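Local structure of polycyclic ketone monooxygenase (Myceliophthora thermophila, 5MQ6) at residues A222-I234 / L472-G484. The protein is an FAD-dependent Baeyer-Villiger monooxygenase that uses NADPH and inserts one oxygen atom beside the carbonyl of ketones, notably bulky polycyclic ones, giving esters or lactones. Sequence-based numbering, arbitrary orientation.
Sequences ASGILTNPQVPKI and LVLSTGYVTPSIG. With NDP (NADPH dihydro-nicotinamide-adenine-dinucleotide phosphate), chain C.
Ile-225 lays its CB against CB of Pro-481 at 3.8 Å, and a water bridges its carbonyl O and that of Thr-480. Leu-226 divides its side chain: CD2 meets CG of the Pro-481 ring, CD1 approaches the nicotinamide-side ribose of NADPH, and CB sits over one face of the Tyr-478 ring, 3.9 Å from CG. That ring, whose hydroxyl hydrogen-bonds to Asn-125, turns an edge to the cofactor, CE1 lying 3.6 Å from phosphate oxygen O1N. A second water accepts from Thr-227 N and lies within hydrogen-bonding distance of Val-479 O. Around Pro-229 and Tyr-478 the backbones form a single antiparallel bridge: Val-479 N donates to Asn-228 O (2.9 Å, 164° at the hydrogen), and Gln-230 N to Gly-477 O. With CG wedged between its backbone N and carbonyl carbon (chi1 56°), Gln-230 runs extended beyond CG alongside the backbone of 476-479; NE2 makes a weak hydrogen bond to Thr-476 O at 3.3 Å, while OE1 accepts a hydrogen bond from a water that in turn accepts from Thr-480 N. Its own carbonyl O receives Thr-476 OG1 at 3.0 Å. Val-231 CG1 presses tightly on Leu-474 CD1 (3.4 Å), and the Pro-232 ring crosses Thr-476 at about a right angle, CD to CG2, with CB beside the adenine amino group N6A. Gly-477 CA passes 3.2 Å from the bridging pyrophosphate oxygen O3. The pairing is consistent with the two-dinucleotide-binding fold of Baeyer-Villiger monooxygenases, with residues here contributing to both the FAD and the NADPH pockets.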
ATOM      1  N   ALA A 222      -5.913  -8.020   7.693  1.00 15.96           N
ATOM      2  CA  ALA A 222      -4.897  -7.789   6.642  1.00 18.40           C
ATOM      3  C   ALA A 222      -5.622  -6.995   5.525  1.00 20.97           C
ATOM      4  O   ALA A 222      -5.741  -7.383   4.364  1.00 22.48           O
ATOM      5  CB  ALA A 222      -4.364  -9.131   6.152  1.00 15.90           C
ATOM      6  N   SER A 223      -6.103  -5.840   5.924  1.00 22.22           N
ATOM      7  CA  SER A 223      -7.095  -5.056   5.150  1.00 24.63           C
ATOM      8  C   SER A 223      -6.395  -4.171   4.163  1.00 25.39           C
ATOM      9  O   SER A 223      -7.089  -3.437   3.403  1.00 23.25           O
ATOM     10  CB  SER A 223      -7.908  -4.187   6.102  0.56 25.73           C
ATOM     11  OG  SER A 223      -7.093  -3.199   6.733  0.56 27.63           O
ATOM     12  N   GLY A 224      -5.044  -4.130   4.226  1.00 27.57           N
ATOM     13  CA  GLY A 224      -4.256  -3.384   3.212  1.00 29.34           C
ATOM     14  C   GLY A 224      -4.183  -1.876   3.466  1.00 31.40           C
ATOM     15  O   GLY A 224      -4.613  -1.363   4.511  1.00 25.85           O
ATOM     16  N   ILE A 225      -3.581  -1.186   2.494  1.00 27.89           N
ATOM     17  CA  ILE A 225      -3.290   0.235   2.620  1.00 29.13           C
ATOM     18  C   ILE A 225      -3.729   1.075   1.402  1.00 32.30           C
ATOM     19  O   ILE A 225      -3.953   2.274   1.550  1.00 29.83           O
ATOM     20  CB  ILE A 225      -1.776   0.501   2.846  1.00 29.07           C
ATOM     21  CG1 ILE A 225      -0.870  -0.253   1.801  1.00 31.95           C
ATOM     22  CG2 ILE A 225      -1.344   0.090   4.230  1.00 31.83           C
ATOM     23  CD1 ILE A 225       0.661   0.084   1.865  1.00 31.25           C
ATOM     24  N   LEU A 226      -3.787   0.465   0.204  1.00 32.45           N
ATOM     25  CA  LEU A 226      -4.156   1.189  -1.063  1.00 33.19           C
ATOM     26  C   LEU A 226      -5.333   0.416  -1.688  1.00 33.44           C
ATOM     27  O   LEU A 226      -5.169  -0.412  -2.623  1.00 36.71           O
ATOM     28  CB  LEU A 226      -2.938   1.325  -1.980  1.00 32.71           C
ATOM     29  CG  LEU A 226      -1.784   2.195  -1.349  1.00 35.90           C
ATOM     30  CD1 LEU A 226      -0.391   1.808  -1.904  1.00 37.33           C
ATOM     31  CD2 LEU A 226      -2.050   3.690  -1.482  1.00 33.41           C
ATOM     32  N   THR A 227      -6.512   0.661  -1.101  1.00 29.42           N
ATOM     33  CA  THR A 227      -7.679  -0.241  -1.183  1.00 30.50           C
ATOM     34  C   THR A 227      -8.932   0.379  -1.760  1.00 34.44           C
ATOM     35  O   THR A 227      -9.771  -0.316  -2.280  1.00 29.74           O
ATOM     36  CB  THR A 227      -7.998  -0.799   0.237  1.00 28.42           C
ATOM     37  OG1 THR A 227      -8.088   0.281   1.199  1.00 25.96           O
ATOM     38  CG2 THR A 227      -6.817  -1.813   0.649  1.00 30.36           C
ATOM     39  N   ASN A 228      -9.012   1.700  -1.695  1.00 38.18           N
ATOM     40  CA  ASN A 228     -10.236   2.447  -1.972  1.00 34.69           C
ATOM     41  C   ASN A 228      -9.904   3.493  -2.986  1.00 33.41           C
ATOM     42  O   ASN A 228      -9.366   4.557  -2.596  1.00 28.72           O
ATOM     43  CB  ASN A 228     -10.668   3.094  -0.671  1.00 35.84           C
ATOM     44  CG  ASN A 228     -11.235   2.057   0.281  1.00 39.85           C
ATOM     45  OD1 ASN A 228     -10.497   1.369   1.061  1.00 39.00           O
ATOM     46  ND2 ASN A 228     -12.544   1.880   0.173  1.00 38.53           N
ATOM     47  N   PRO A 229     -10.159   3.201  -4.270  1.00 33.20           N
ATOM     48  CA  PRO A 229      -9.797   4.157  -5.332  1.00 33.04           C
ATOM     49  C   PRO A 229     -10.433   5.503  -5.051  1.00 32.42           C
ATOM     50  O   PRO A 229     -11.624   5.526  -4.745  1.00 30.95           O
ATOM     51  CB  PRO A 229     -10.404   3.548  -6.596  1.00 30.99           C
ATOM     52  CG  PRO A 229     -10.634   2.142  -6.282  1.00 33.78           C
ATOM     53  CD  PRO A 229     -10.899   2.063  -4.817  1.00 32.26           C
ATOM     54  N   GLN A 230      -9.658   6.605  -5.164  1.00 32.99           N
ATOM     55  CA  GLN A 230     -10.220   7.948  -5.048  1.00 32.17           C
ATOM     56  C   GLN A 230     -10.191   8.665  -6.355  1.00 34.15           C
ATOM     57  O   GLN A 230      -9.530   8.245  -7.319  1.00 36.49           O
ATOM     58  CB  GLN A 230      -9.448   8.786  -4.019  1.00 38.94           C
ATOM     59  CG  GLN A 230      -7.925   8.879  -4.302  1.00 37.20           C
ATOM     60  CD  GLN A 230      -7.194   9.783  -3.329  1.00 37.07           C
ATOM     61  OE1 GLN A 230      -7.564   9.920  -2.145  1.00 34.25           O
ATOM     62  NE2 GLN A 230      -6.121  10.395  -3.818  1.00 44.37           N
ATOM     63  N   VAL A 231     -10.934   9.761  -6.366  1.00 40.15           N
ATOM     64  CA  VAL A 231     -10.914  10.757  -7.449  1.00 39.33           C
ATOM     65  C   VAL A 231     -10.896  12.138  -6.846  1.00 38.68           C
ATOM     66  O   VAL A 231     -11.422  12.371  -5.730  1.00 36.20           O
ATOM     67  CB  VAL A 231     -12.099  10.653  -8.415  1.00 42.32           C
ATOM     68  CG1 VAL A 231     -12.061   9.293  -9.068  1.00 46.01           C
ATOM     69  CG2 VAL A 231     -13.418  10.888  -7.693  1.00 42.28           C
ATOM     70  N   PRO A 232     -10.281  13.059  -7.578  1.00 44.35           N
ATOM     71  CA  PRO A 232     -10.273  14.441  -7.115  1.00 41.02           C
ATOM     72  C   PRO A 232     -11.650  15.051  -7.304  1.00 40.22           C
ATOM     73  O   PRO A 232     -12.376  14.620  -8.196  1.00 42.59           O
ATOM     74  CB  PRO A 232      -9.262  15.109  -8.037  1.00 43.45           C
ATOM     75  CG  PRO A 232      -9.192  14.225  -9.249  1.00 43.62           C
ATOM     76  CD  PRO A 232      -9.740  12.897  -8.951  1.00 42.01           C
ATOM     77  N   LYS A 233     -11.985  16.036  -6.472  1.00 40.98           N
ATOM     78  CA  LYS A 233     -13.245  16.763  -6.584  1.00 42.34           C
ATOM     79  C   LYS A 233     -13.099  17.734  -7.751  1.00 45.42           C
ATOM     80  O   LYS A 233     -12.951  18.924  -7.518  1.00 51.65           O
ATOM     81  CB  LYS A 233     -13.533  17.598  -5.334  1.00 44.05           C
ATOM     82  CG  LYS A 233     -13.546  16.871  -4.014  1.00 48.69           C
ATOM     83  CD  LYS A 233     -14.898  16.309  -3.690  1.00 52.68           C
ATOM     84  CE  LYS A 233     -14.766  15.578  -2.358  1.00 66.46           C
ATOM     85  NZ  LYS A 233     -14.404  16.419  -1.154  1.00 65.55           N
ATOM     86  N   ILE A 234     -13.110  17.248  -8.986  1.00 47.07           N
ATOM     87  CA  ILE A 234     -12.989  18.165 -10.124  1.00 47.22           C
ATOM     88  C   ILE A 234     -14.395  18.654 -10.497  1.00 43.11           C
ATOM     89  O   ILE A 234     -15.188  17.860 -11.003  1.00 35.15           O
ATOM     90  CB  ILE A 234     -12.359  17.481 -11.345  1.00 51.65           C
ATOM     91  CG1 ILE A 234     -10.867  17.105 -11.064  1.00 46.51           C
ATOM     92  CG2 ILE A 234     -12.487  18.381 -12.616  1.00 48.48           C
ATOM     93  CD1 ILE A 234     -10.263  16.202 -12.149  1.00 45.18           C
ATOM     94  N   LEU A 472     -11.925   8.812 -20.786  1.00 48.80           N
ATOM     95  CA  LEU A 472     -11.155   9.358 -19.655  1.00 39.03           C
ATOM     96  C   LEU A 472     -10.734   8.267 -18.668  1.00 40.37           C
ATOM     97  O   LEU A 472     -11.567   7.495 -18.155  1.00 45.10           O
ATOM     98  CB  LEU A 472     -11.955  10.413 -18.933  1.00 39.10           C
ATOM     99  CG  LEU A 472     -11.298  11.080 -17.701  1.00 39.83           C
ATOM    100  CD1 LEU A 472     -10.086  11.946 -18.007  1.00 40.39           C
ATOM    101  CD2 LEU A 472     -12.288  11.929 -16.949  1.00 36.95           C
ATOM    102  N   VAL A 473      -9.447   8.217 -18.393  1.00 34.45           N
ATOM    103  CA  VAL A 473      -8.846   7.268 -17.431  1.00 34.74           C
ATOM    104  C   VAL A 473      -8.393   8.011 -16.192  1.00 35.50           C
ATOM    105  O   VAL A 473      -7.717   8.999 -16.300  1.00 36.40           O
ATOM    106  CB  VAL A 473      -7.591   6.591 -18.033  1.00 36.55           C
ATOM    107  CG1 VAL A 473      -7.059   5.497 -17.127  1.00 33.88           C
ATOM    108  CG2 VAL A 473      -7.909   5.990 -19.389  1.00 40.52           C
ATOM    109  N   LEU A 474      -8.817   7.526 -15.027  1.00 35.61           N
ATOM    110  CA  LEU A 474      -8.553   8.129 -13.736  1.00 32.47           C
ATOM    111  C   LEU A 474      -7.503   7.250 -13.053  1.00 34.07           C
ATOM    112  O   LEU A 474      -7.729   6.101 -12.670  1.00 30.70           O
ATOM    113  CB  LEU A 474      -9.817   8.244 -12.886  1.00 36.24           C
ATOM    114  CG  LEU A 474     -10.995   9.073 -13.465  1.00 39.67           C
ATOM    115  CD1 LEU A 474     -12.163   9.167 -12.460  1.00 42.52           C
ATOM    116  CD2 LEU A 474     -10.588  10.472 -13.912  1.00 38.22           C
ATOM    117  N   SER A 475      -6.303   7.791 -13.016  1.00 34.31           N
ATOM    118  CA  SER A 475      -5.159   7.170 -12.387  1.00 33.55           C
ATOM    119  C   SER A 475      -4.806   8.104 -11.228  1.00 38.04           C
ATOM    120  O   SER A 475      -3.659   8.598 -11.101  1.00 37.64           O
ATOM    121  CB  SER A 475      -4.062   7.096 -13.429  1.00 33.85           C
ATOM    122  OG  SER A 475      -2.893   6.864 -12.814  1.00 41.00           O
ATOM    123  N   THR A 476      -5.826   8.361 -10.405  1.00 34.06           N
ATOM    124  CA  THR A 476      -5.776   9.346  -9.365  1.00 31.84           C
ATOM    125  C   THR A 476      -5.600   8.690  -7.973  1.00 30.78           C
ATOM    126  O   THR A 476      -5.652   9.361  -6.923  1.00 32.67           O
ATOM    127  CB  THR A 476      -7.010  10.224  -9.440  1.00 32.61           C
ATOM    128  OG1 THR A 476      -8.130   9.397  -9.748  1.00 30.37           O
ATOM    129  CG2 THR A 476      -6.829  11.221 -10.597  1.00 35.85           C
ATOM    130  N   GLY A 477      -5.346   7.400  -7.954  1.00 28.95           N
ATOM    131  CA  GLY A 477      -4.813   6.822  -6.770  1.00 30.85           C
ATOM    132  C   GLY A 477      -5.924   6.374  -5.840  1.00 31.43           C
ATOM    133  O   GLY A 477      -7.046   6.156  -6.295  1.00 36.09           O
ATOM    134  N   TYR A 478      -5.563   6.202  -4.569  1.00 31.94           N
ATOM    135  CA  TYR A 478      -6.358   5.529  -3.515  1.00 30.21           C
ATOM    136  C   TYR A 478      -6.350   6.368  -2.287  1.00 29.55           C
ATOM    137  O   TYR A 478      -5.422   7.116  -2.057  1.00 31.05           O
ATOM    138  CB  TYR A 478      -5.719   4.180  -3.106  1.00 29.36           C
ATOM    139  CG  TYR A 478      -5.454   3.308  -4.280  1.00 29.36           C
ATOM    140  CD1 TYR A 478      -4.371   3.578  -5.126  1.00 28.01           C
ATOM    141  CD2 TYR A 478      -6.327   2.226  -4.617  1.00 30.46           C
ATOM    142  CE1 TYR A 478      -4.130   2.786  -6.270  1.00 31.19           C
ATOM    143  CE2 TYR A 478      -6.073   1.410  -5.764  1.00 28.52           C
ATOM    144  CZ  TYR A 478      -4.974   1.699  -6.600  1.00 31.55           C
ATOM    145  OH  TYR A 478      -4.668   0.932  -7.731  1.00 29.43           O
ATOM    146  N   VAL A 479      -7.337   6.179  -1.418  1.00 36.03           N
ATOM    147  CA  VAL A 479      -7.279   6.823  -0.083  1.00 34.28           C
ATOM    148  C   VAL A 479      -5.899   6.539   0.569  1.00 33.24           C
ATOM    149  O   VAL A 479      -5.402   5.392   0.550  1.00 28.59           O
ATOM    150  CB  VAL A 479      -8.422   6.375   0.862  1.00 34.65           C
ATOM    151  CG1 VAL A 479      -8.271   6.977   2.281  1.00 37.60           C
ATOM    152  CG2 VAL A 479      -9.768   6.771   0.277  1.00 34.43           C
ATOM    153  N   THR A 480      -5.285   7.610   1.090  1.00 29.01           N
ATOM    154  CA  THR A 480      -3.987   7.470   1.684  1.00 31.49           C
ATOM    155  C   THR A 480      -3.867   6.302   2.743  1.00 32.34           C
ATOM    156  O   THR A 480      -4.816   6.034   3.498  1.00 31.12           O
ATOM    157  CB  THR A 480      -3.493   8.807   2.281  1.00 31.89           C
ATOM    158  OG1 THR A 480      -2.229   8.588   2.872  1.00 28.56           O
ATOM    159  CG2 THR A 480      -4.405   9.363   3.365  1.00 33.80           C
ATOM    160  N   PRO A 481      -2.693   5.619   2.774  1.00 34.50           N
ATOM    161  CA  PRO A 481      -2.449   4.630   3.821  1.00 30.13           C
ATOM    162  C   PRO A 481      -2.560   5.206   5.230  1.00 32.78           C
ATOM    163  O   PRO A 481      -2.880   4.456   6.187  1.00 31.40           O
ATOM    164  CB  PRO A 481      -1.012   4.180   3.518  1.00 28.21           C
ATOM    165  CG  PRO A 481      -0.953   4.228   1.996  1.00 30.23           C
ATOM    166  CD  PRO A 481      -1.614   5.551   1.728  1.00 32.84           C
ATOM    167  N   SER A 482      -2.304   6.523   5.336  1.00 34.23           N
ATOM    168  CA  SER A 482      -2.299   7.277   6.618  1.00 36.03           C
ATOM    169  C   SER A 482      -3.674   7.637   7.149  1.00 32.35           C
ATOM    170  O   SER A 482      -3.800   8.241   8.188  1.00 27.20           O
ATOM    171  CB  SER A 482      -1.464   8.573   6.490  1.00 36.01           C
ATOM    172  OG  SER A 482      -0.084   8.231   6.484  1.00 39.38           O
ATOM    173  N   ILE A 483      -4.701   7.317   6.402  1.00 32.91           N
ATOM    174  CA  ILE A 483      -6.024   7.840   6.695  1.00 34.00           C
ATOM    175  C   ILE A 483      -6.438   7.651   8.190  1.00 31.66           C
ATOM    176  O   ILE A 483      -6.140   6.595   8.858  1.00 28.43           O
ATOM    177  CB  ILE A 483      -7.039   7.293   5.618  1.00 35.37           C
ATOM    178  CG1 ILE A 483      -8.366   8.072   5.654  1.00 39.04           C
ATOM    179  CG2 ILE A 483      -7.225   5.777   5.693  1.00 29.63           C
ATOM    180  CD1 ILE A 483      -8.235   9.509   5.150  1.00 37.56           C
ATOM    181  N   GLY A 484      -7.092   8.674   8.732  1.00 29.18           N
ATOM    182  CA  GLY A 484      -7.642   8.581  10.124  1.00 30.31           C
ATOM    183  C   GLY A 484      -6.579   8.486  11.225  1.00 30.21           C
ATOM    184  O   GLY A 484      -6.797   7.818  12.318  1.00 25.56           O
TER
HETATM  185  PA  NDP C 701      -0.991   8.037  -6.830  1.00 38.97           P
HETATM  186  O1A NDP C 701      -1.877   8.553  -5.644  1.00 46.64           O
HETATM  187  O2A NDP C 701       0.464   7.673  -6.670  1.00 41.90           O
HETATM  188  O5B NDP C 701      -1.202   9.074  -8.039  1.00 42.74           O
HETATM  189  C5B NDP C 701      -2.407   9.778  -8.257  1.00 42.33           C
HETATM  190  C4B NDP C 701      -2.029  10.817  -9.293  1.00 45.16           C
HETATM  191  O4B NDP C 701      -3.180  11.648  -9.600  1.00 50.70           O
HETATM  192  C3B NDP C 701      -0.901  11.723  -8.792  1.00 36.94           C
HETATM  193  O3B NDP C 701       0.108  11.825  -9.815  1.00 34.30           O
HETATM  194  C2B NDP C 701      -1.668  12.996  -8.507  1.00 41.16           C
HETATM  195  O2B NDP C 701      -0.856  14.205  -8.530  1.00 40.59           O
HETATM  196  C1B NDP C 701      -2.746  12.973  -9.568  1.00 42.36           C
HETATM  197  N9A NDP C 701      -3.832  13.893  -9.226  1.00 46.35           N
HETATM  198  C8A NDP C 701      -4.556  13.962  -8.062  1.00 54.53           C
HETATM  199  N7A NDP C 701      -5.450  14.969  -8.109  1.00 43.94           N
HETATM  200  C5A NDP C 701      -5.257  15.529  -9.331  1.00 46.79           C
HETATM  201  C6A NDP C 701      -5.846  16.665 -10.026  1.00 41.56           C
HETATM  202  N6A NDP C 701      -6.798  17.347  -9.403  1.00 39.73           N
HETATM  203  N1A NDP C 701      -5.393  16.948 -11.266  1.00 50.35           N
HETATM  204  C2A NDP C 701      -4.401  16.242 -11.898  1.00 51.54           C
HETATM  205  N3A NDP C 701      -3.784  15.192 -11.333  1.00 50.18           N
HETATM  206  C4A NDP C 701      -4.192  14.829 -10.066  1.00 47.49           C
HETATM  207  O3  NDP C 701      -1.643   6.724  -7.458  1.00 38.10           O
HETATM  208  PN  NDP C 701      -1.001   5.512  -8.365  1.00 39.29           P
HETATM  209  O1N NDP C 701      -2.213   4.580  -8.681  1.00 42.33           O
HETATM  210  O2N NDP C 701      -0.230   6.049  -9.550  1.00 32.70           O
HETATM  211  O5D NDP C 701       0.044   4.759  -7.383  1.00 35.58           O
HETATM  212  C5D NDP C 701      -0.437   4.340  -6.061  1.00 40.16           C
HETATM  213  C4D NDP C 701       0.522   3.360  -5.410  1.00 37.14           C
HETATM  214  O4D NDP C 701       0.496   2.087  -6.094  1.00 48.07           O
HETATM  215  C3D NDP C 701       1.967   3.804  -5.652  1.00 42.79           C
HETATM  216  O3D NDP C 701       2.406   5.039  -4.970  1.00 30.83           O
HETATM  217  C2D NDP C 701       2.741   2.482  -5.457  1.00 48.84           C
HETATM  218  O2D NDP C 701       2.875   2.150  -4.036  1.00 58.83           O
HETATM  219  C1D NDP C 701       1.859   1.530  -6.263  1.00 51.37           C
HETATM  220  P2B NDP C 701      -0.170  14.720  -7.153  1.00 42.95           P
HETATM  221  O1X NDP C 701      -1.289  14.628  -6.106  1.00 44.94           O
HETATM  222  O2X NDP C 701       0.200  16.177  -7.327  1.00 47.17           O
HETATM  223  O3X NDP C 701       1.101  13.883  -6.948  1.00 40.76           O
HETATM  224  O   HOH W   1      -5.710   3.387   3.467  1.00 22.91           O
HETATM  225  O   HOH W   2      -6.940   3.233   0.470  1.00 32.80           O
HETATM  226  O   HOH W   3      -6.032  10.164   0.425  1.00 37.86           O